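Long-range contacts in Endonuclease/exonuclease/phosphatase (Leptotrichia buccalis C-1013-b, PDB 3TEB), which probably acts as a metal-dependent nuclease of the DNase I-like endonuclease/exonuclease/phosphatase family and binds magnesium: residues A[8-13]-A[40-45]; A[93-98]-A[124-129]. One frame throughout, in Å; residues are numbered along the deposited sequence.

Contact 1 pairs neighbouring parallel strands inside one sheet and holds a magnesium ligand, E42; contact 2 lies face to face between that sheet and the second sheet of the DNase I-like sandwich. Their centres are 10 Å apart, and the strands 37-46 and 91-99, neighbours in the first sheet, join them. M40 O lies 2.8 Å from A96 N and V43 O 2.9 Å from G94 N, both probable hydrogen bonds, while E42 and V43 together face G94 in a G1 beta bulge. Contact 2 does not reach the metal: the V95 side chain stays about 7 Å from that of E42 and about 11 Å from the magnesium ion.

Contact 1 of 2, residues A[8-13]-A[40-45]; sequences TVNVHA and MQEVNQ. With MG (magnesium ion), chain C.
N10 and E42 meet at the magnesium site. The metal is bound by E42 OE2, and N10 ND2 donates to the anti lone pair of this oxygen over 2.9 Å (N-H...O 149°). Amide and carboxylate planes stand 83° apart, with OE2 close to the amide plane. N10 CG is anti to the backbone N (chi1 178°), which leaves N10 OD1 3.2 Å from H12 N and closes an Asx turn. The other carboxylate oxygen, E42 OE1, sits in plane at the edge of the H12 ring, 3.7 Å from H12 CD2; H12 ND1 is hydrogen-bonded to E16, and H12 packs on D256, also a magnesium-binding residue, consistent with a DNase I-like metal site. Replacing N10 by an alanine would probably leave E42 OE2 without this amide donor and the H12 backbone N without its side-chain acceptor, undoing the Asx turn.

Backbone hydrogen bonds hold this shell: V11 N reaches Q41 O and A13 N reaches E42 O, each at 3.0 Å, carrying the parallel pairing on to the corner at E42. Both strands and helix 19-33 form a beta-alpha-beta unit; strands 259-264 and 91-99 flank the pair, and helix 61-69 covers V11, A13 and V43.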
loop_
_atom_site.group_PDB
_atom_site.type_symbol
_atom_site.label_atom_id
_atom_site.label_comp_id
_atom_site.label_asym_id
_atom_site.label_seq_id
_atom_site.Cartn_x
_atom_site.Cartn_y
_atom_site.Cartn_z
ATOM N N THR A 8 3.248 0.900 4.741
ATOM C CA THR A 8 2.750 1.054 3.365
ATOM C C THR A 8 3.743 1.855 2.528
ATOM O O THR A 8 4.273 2.866 2.982
ATOM C CB THR A 8 1.335 1.710 3.282
ATOM O OG1 THR A 8 0.896 1.737 1.918
ATOM C CG2 THR A 8 1.352 3.148 3.807
ATOM N N VAL A 9 3.998 1.412 1.305
ATOM C CA VAL A 9 5.013 2.058 0.490
ATOM C C VAL A 9 4.762 1.843 -1.000
ATOM O O VAL A 9 4.611 0.714 -1.467
ATOM C CB VAL A 9 6.454 1.646 0.945
ATOM C CG1 VAL A 9 6.626 0.147 0.974
ATOM C CG2 VAL A 9 7.487 2.276 0.084
ATOM N N ASN A 10 4.668 2.952 -1.726
ATOM C CA ASN A 10 4.612 2.927 -3.185
ATOM C C ASN A 10 6.031 2.711 -3.662
ATOM O O ASN A 10 6.883 3.570 -3.452
ATOM C CB ASN A 10 4.082 4.260 -3.698
ATOM C CG ASN A 10 4.030 4.331 -5.209
ATOM O OD1 ASN A 10 4.977 3.936 -5.902
ATOM N ND2 ASN A 10 2.919 4.862 -5.735
ATOM N N VAL A 11 6.317 1.571 -4.275
ATOM C CA VAL A 11 7.728 1.198 -4.434
ATOM C C VAL A 11 8.356 1.607 -5.758
ATOM O O VAL A 11 9.557 1.401 -5.972
ATOM C CB VAL A 11 7.979 -0.299 -4.153
ATOM C CG1 VAL A 11 7.982 -0.546 -2.653
ATOM C CG2 VAL A 11 6.966 -1.178 -4.889
ATOM N N HIS A 12 7.535 2.193 -6.626
ATOM C CA HIS A 12 7.952 2.614 -7.952
ATOM C C HIS A 12 8.818 1.513 -8.584
ATOM O O HIS A 12 9.909 1.776 -9.084
ATOM C CB HIS A 12 8.700 3.949 -7.844
ATOM C CG HIS A 12 8.709 4.758 -9.107
ATOM N ND1 HIS A 12 9.810 5.482 -9.517
ATOM C CD2 HIS A 12 7.752 4.968 -10.045
ATOM C CE1 HIS A 12 9.531 6.102 -10.652
ATOM N NE2 HIS A 12 8.290 5.804 -10.996
ATOM N N ALA A 13 8.325 0.279 -8.545
ATOM C CA ALA A 13 9.113 -0.904 -8.902
ATOM C C ALA A 13 9.794 -0.894 -10.281
ATOM O O ALA A 13 9.115 -0.781 -11.307
ATOM C CB ALA A 13 8.246 -2.134 -8.778
HETATM N N MSE A 40 1.969 -2.629 -0.583
HETATM C CA MSE A 40 2.808 -2.059 -1.635
HETATM C C MSE A 40 2.013 -1.720 -2.882
HETATM O O MSE A 40 1.120 -2.489 -3.293
HETATM C CB MSE A 40 3.913 -3.028 -1.994
HETATM C CG MSE A 40 4.991 -3.095 -0.958
HETATM SE SE MSE A 40 6.334 -4.395 -1.475
HETATM C CE MSE A 40 5.228 -5.995 -1.314
ATOM N N GLN A 41 2.338 -0.569 -3.471
ATOM C CA GLN A 41 1.743 -0.138 -4.726
ATOM C C GLN A 41 2.821 0.067 -5.785
ATOM O O GLN A 41 4.022 0.142 -5.476
ATOM C CB GLN A 41 0.938 1.145 -4.540
ATOM C CG GLN A 41 -0.084 1.097 -3.418
ATOM C CD GLN A 41 0.548 1.274 -2.046
ATOM O OE1 GLN A 41 1.454 2.098 -1.870
ATOM N NE2 GLN A 41 0.084 0.496 -1.067
ATOM N N GLU A 42 2.381 0.187 -7.036
ATOM C CA GLU A 42 3.284 0.294 -8.189
ATOM C C GLU A 42 4.302 -0.865 -8.122
ATOM O O GLU A 42 5.502 -0.662 -8.183
ATOM C CB GLU A 42 3.953 1.701 -8.318
ATOM C CG GLU A 42 2.989 2.906 -8.563
ATOM C CD GLU A 42 3.675 4.177 -9.153
ATOM O OE1 GLU A 42 4.184 4.136 -10.302
ATOM O OE2 GLU A 42 3.686 5.248 -8.495
ATOM N N VAL A 43 3.797 -2.080 -7.956
ATOM C CA VAL A 43 4.631 -3.275 -7.963
ATOM C C VAL A 43 4.581 -3.826 -9.372
ATOM O O VAL A 43 3.504 -4.162 -9.858
ATOM C CB VAL A 43 4.108 -4.338 -6.971
ATOM C CG1 VAL A 43 4.841 -5.640 -7.152
ATOM C CG2 VAL A 43 4.262 -3.854 -5.547
ATOM N N ASN A 44 5.734 -3.917 -10.031
ATOM C CA ASN A 44 5.776 -4.247 -11.463
ATOM C C ASN A 44 6.445 -5.572 -11.770
ATOM O O ASN A 44 7.306 -6.048 -11.023
ATOM C CB ASN A 44 6.480 -3.142 -12.270
ATOM C CG ASN A 44 5.842 -1.766 -12.098
ATOM O OD1 ASN A 44 4.634 -1.606 -12.247
ATOM N ND2 ASN A 44 6.661 -0.764 -11.796
ATOM N N GLN A 45 6.034 -6.155 -12.888
ATOM C CA GLN A 45 6.727 -7.293 -13.483
ATOM C C GLN A 45 6.702 -7.176 -15.009
ATOM O O GLN A 45 5.817 -6.538 -15.589
ATOM C CB GLN A 45 6.085 -8.603 -13.046
ATOM C CG GLN A 45 4.693 -8.861 -13.638
ATOM C CD GLN A 45 4.032 -10.115 -13.092
ATOM O OE1 GLN A 45 4.521 -10.737 -12.141
ATOM N NE2 GLN A 45 2.915 -10.494 -13.695
HETATM MG MG MG C . 4.586 6.666 -9.107
#

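Contact 2 of 2, residues A[93-98]-A[124-129]; sequences EGVAVI and RIVSIT
V126 reaches across to V95 and V97, and these three valines form the close-packed centre of the contact. V126 CG2 meets V95 CG2 at 3.6 Å, and V126 CG1 meets V97 CG2 at 3.9 Å. With CG1 anti to the backbone N (chi1 174°), V126 offers one methyl to each of the two opposing valines. The side chains interdigitate from the two strands, passing alongside rather than end on. V95 CG2 also rests against a main-chain oxygen, lying 3.5 Å from R124 O.

Packing thins at the I128 end, where V97 CG1 and I128 CG2 are 4.4 Å apart, and I128 leans also on I103 and on H80 of strand 78-84. At the other end the R124 main chain stays close, while its partly exposed side chain leads away from strand 91-99 and its NE is hydrogen-bonded to N83 O.

The segments run 10° from parallel, their axes 6.6 Å apart at closest approach. Strand 91-99 pairs with 37-46 and 78-84, strand 124-132 with 105-110 and 135-143, so the two belong to different sheets of the sandwich. With no hydrogen bond between these segments, methyl contacts fit the two layers together here by shape and burial rather than by polar pairing.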
loop_
_atom_site.group_PDB
_atom_site.type_symbol
_atom_site.label_atom_id
_atom_site.label_comp_id
_atom_site.label_asym_id
_atom_site.label_seq_id
_atom_site.Cartn_x
_atom_site.Cartn_y
_atom_site.Cartn_z
ATOM N N GLU A 93 1.452 -3.477 -13.990
ATOM C CA GLU A 93 1.436 -2.713 -12.749
ATOM C C GLU A 93 0.387 -3.297 -11.816
ATOM O O GLU A 93 -0.732 -3.575 -12.239
ATOM C CB GLU A 93 1.146 -1.234 -13.029
ATOM C CG GLU A 93 1.500 -0.322 -11.863
ATOM C CD GLU A 93 1.460 1.176 -12.210
ATOM O OE1 GLU A 93 0.658 1.917 -11.561
ATOM O OE2 GLU A 93 2.228 1.614 -13.116
ATOM N N GLY A 94 0.740 -3.490 -10.556
ATOM C CA GLY A 94 -0.199 -4.063 -9.618
ATOM C C GLY A 94 0.065 -3.605 -8.210
ATOM O O GLY A 94 0.846 -2.687 -7.985
ATOM N N VAL A 95 -0.596 -4.239 -7.254
ATOM C CA VAL A 95 -0.380 -3.930 -5.854
ATOM C C VAL A 95 -0.102 -5.231 -5.169
ATOM O O VAL A 95 -0.404 -6.287 -5.721
ATOM C CB VAL A 95 -1.608 -3.256 -5.205
ATOM C CG1 VAL A 95 -1.749 -1.818 -5.684
ATOM C CG2 VAL A 95 -2.873 -4.029 -5.500
ATOM N N ALA A 96 0.488 -5.173 -3.982
ATOM C CA ALA A 96 0.737 -6.395 -3.239
ATOM C C ALA A 96 0.585 -6.197 -1.746
ATOM O O ALA A 96 0.483 -5.066 -1.263
ATOM C CB ALA A 96 2.088 -6.953 -3.569
ATOM N N VAL A 97 0.528 -7.308 -1.022
ATOM C CA VAL A 97 0.566 -7.296 0.428
ATOM C C VAL A 97 1.518 -8.400 0.834
ATOM O O VAL A 97 1.435 -9.511 0.320
ATOM C CB VAL A 97 -0.816 -7.619 1.041
ATOM C CG1 VAL A 97 -0.716 -7.678 2.549
ATOM C CG2 VAL A 97 -1.868 -6.602 0.628
ATOM N N ILE A 98 2.440 -8.100 1.732
ATOM C CA ILE A 98 3.256 -9.144 2.350
ATOM C C ILE A 98 2.803 -9.307 3.796
ATOM O O ILE A 98 2.410 -8.325 4.439
ATOM C CB ILE A 98 4.750 -8.780 2.376
ATOM C CG1 ILE A 98 5.275 -8.416 0.977
ATOM C CG2 ILE A 98 5.557 -9.905 2.999
ATOM C CD1 ILE A 98 5.416 -9.575 0.006
ATOM N N ARG A 124 -6.901 -2.471 -9.616
ATOM C CA ARG A 124 -7.287 -3.653 -8.863
ATOM C C ARG A 124 -6.778 -3.490 -7.411
ATOM O O ARG A 124 -5.711 -2.920 -7.180
ATOM C CB ARG A 124 -6.694 -4.889 -9.546
ATOM C CG ARG A 124 -7.209 -6.236 -9.115
ATOM C CD ARG A 124 -8.002 -6.975 -10.185
ATOM N NE ARG A 124 -7.174 -7.414 -11.294
ATOM C CZ ARG A 124 -7.533 -8.316 -12.210
ATOM N NH1 ARG A 124 -8.710 -8.902 -12.150
ATOM N NH2 ARG A 124 -6.704 -8.631 -13.205
ATOM N N ILE A 125 -7.559 -3.964 -6.442
ATOM C CA ILE A 125 -7.190 -3.907 -5.027
ATOM C C ILE A 125 -6.851 -5.303 -4.516
ATOM O O ILE A 125 -7.391 -6.298 -4.992
ATOM C CB ILE A 125 -8.360 -3.347 -4.210
ATOM C CG1 ILE A 125 -8.823 -1.991 -4.774
ATOM C CG2 ILE A 125 -8.010 -3.244 -2.755
ATOM C CD1 ILE A 125 -7.863 -0.793 -4.520
ATOM N N VAL A 126 -5.943 -5.393 -3.561
ATOM C CA VAL A 126 -5.680 -6.674 -2.927
ATOM C C VAL A 126 -6.107 -6.600 -1.475
ATOM O O VAL A 126 -5.667 -5.704 -0.739
ATOM C CB VAL A 126 -4.205 -7.073 -3.014
ATOM C CG1 VAL A 126 -3.942 -8.339 -2.228
ATOM C CG2 VAL A 126 -3.855 -7.314 -4.432
ATOM N N SER A 127 -6.970 -7.529 -1.064
ATOM C CA SER A 127 -7.351 -7.622 0.336
ATOM C C SER A 127 -6.917 -8.935 0.952
ATOM O O SER A 127 -6.779 -9.949 0.270
ATOM C CB SER A 127 -8.841 -7.405 0.533
ATOM O OG SER A 127 -9.565 -8.561 0.188
ATOM N N ILE A 128 -6.725 -8.882 2.262
ATOM C CA ILE A 128 -6.246 -9.982 3.056
ATOM C C ILE A 128 -7.088 -10.034 4.351
ATOM O O ILE A 128 -7.420 -8.995 4.924
ATOM C CB ILE A 128 -4.700 -9.819 3.254
ATOM C CG1 ILE A 128 -3.993 -11.102 2.915
ATOM C CG2 ILE A 128 -4.263 -9.271 4.609
ATOM C CD1 ILE A 128 -4.188 -11.453 1.480
ATOM N N THR A 129 -7.488 -11.226 4.786
ATOM C CA THR A 129 -8.144 -11.348 6.091
ATOM C C THR A 129 -7.280 -12.137 7.085
ATOM O O THR A 129 -6.971 -13.308 6.862
ATOM C CB THR A 129 -9.576 -11.929 5.971
ATOM O OG1 THR A 129 -10.293 -11.193 4.980
ATOM C CG2 THR A 129 -10.334 -11.811 7.279
#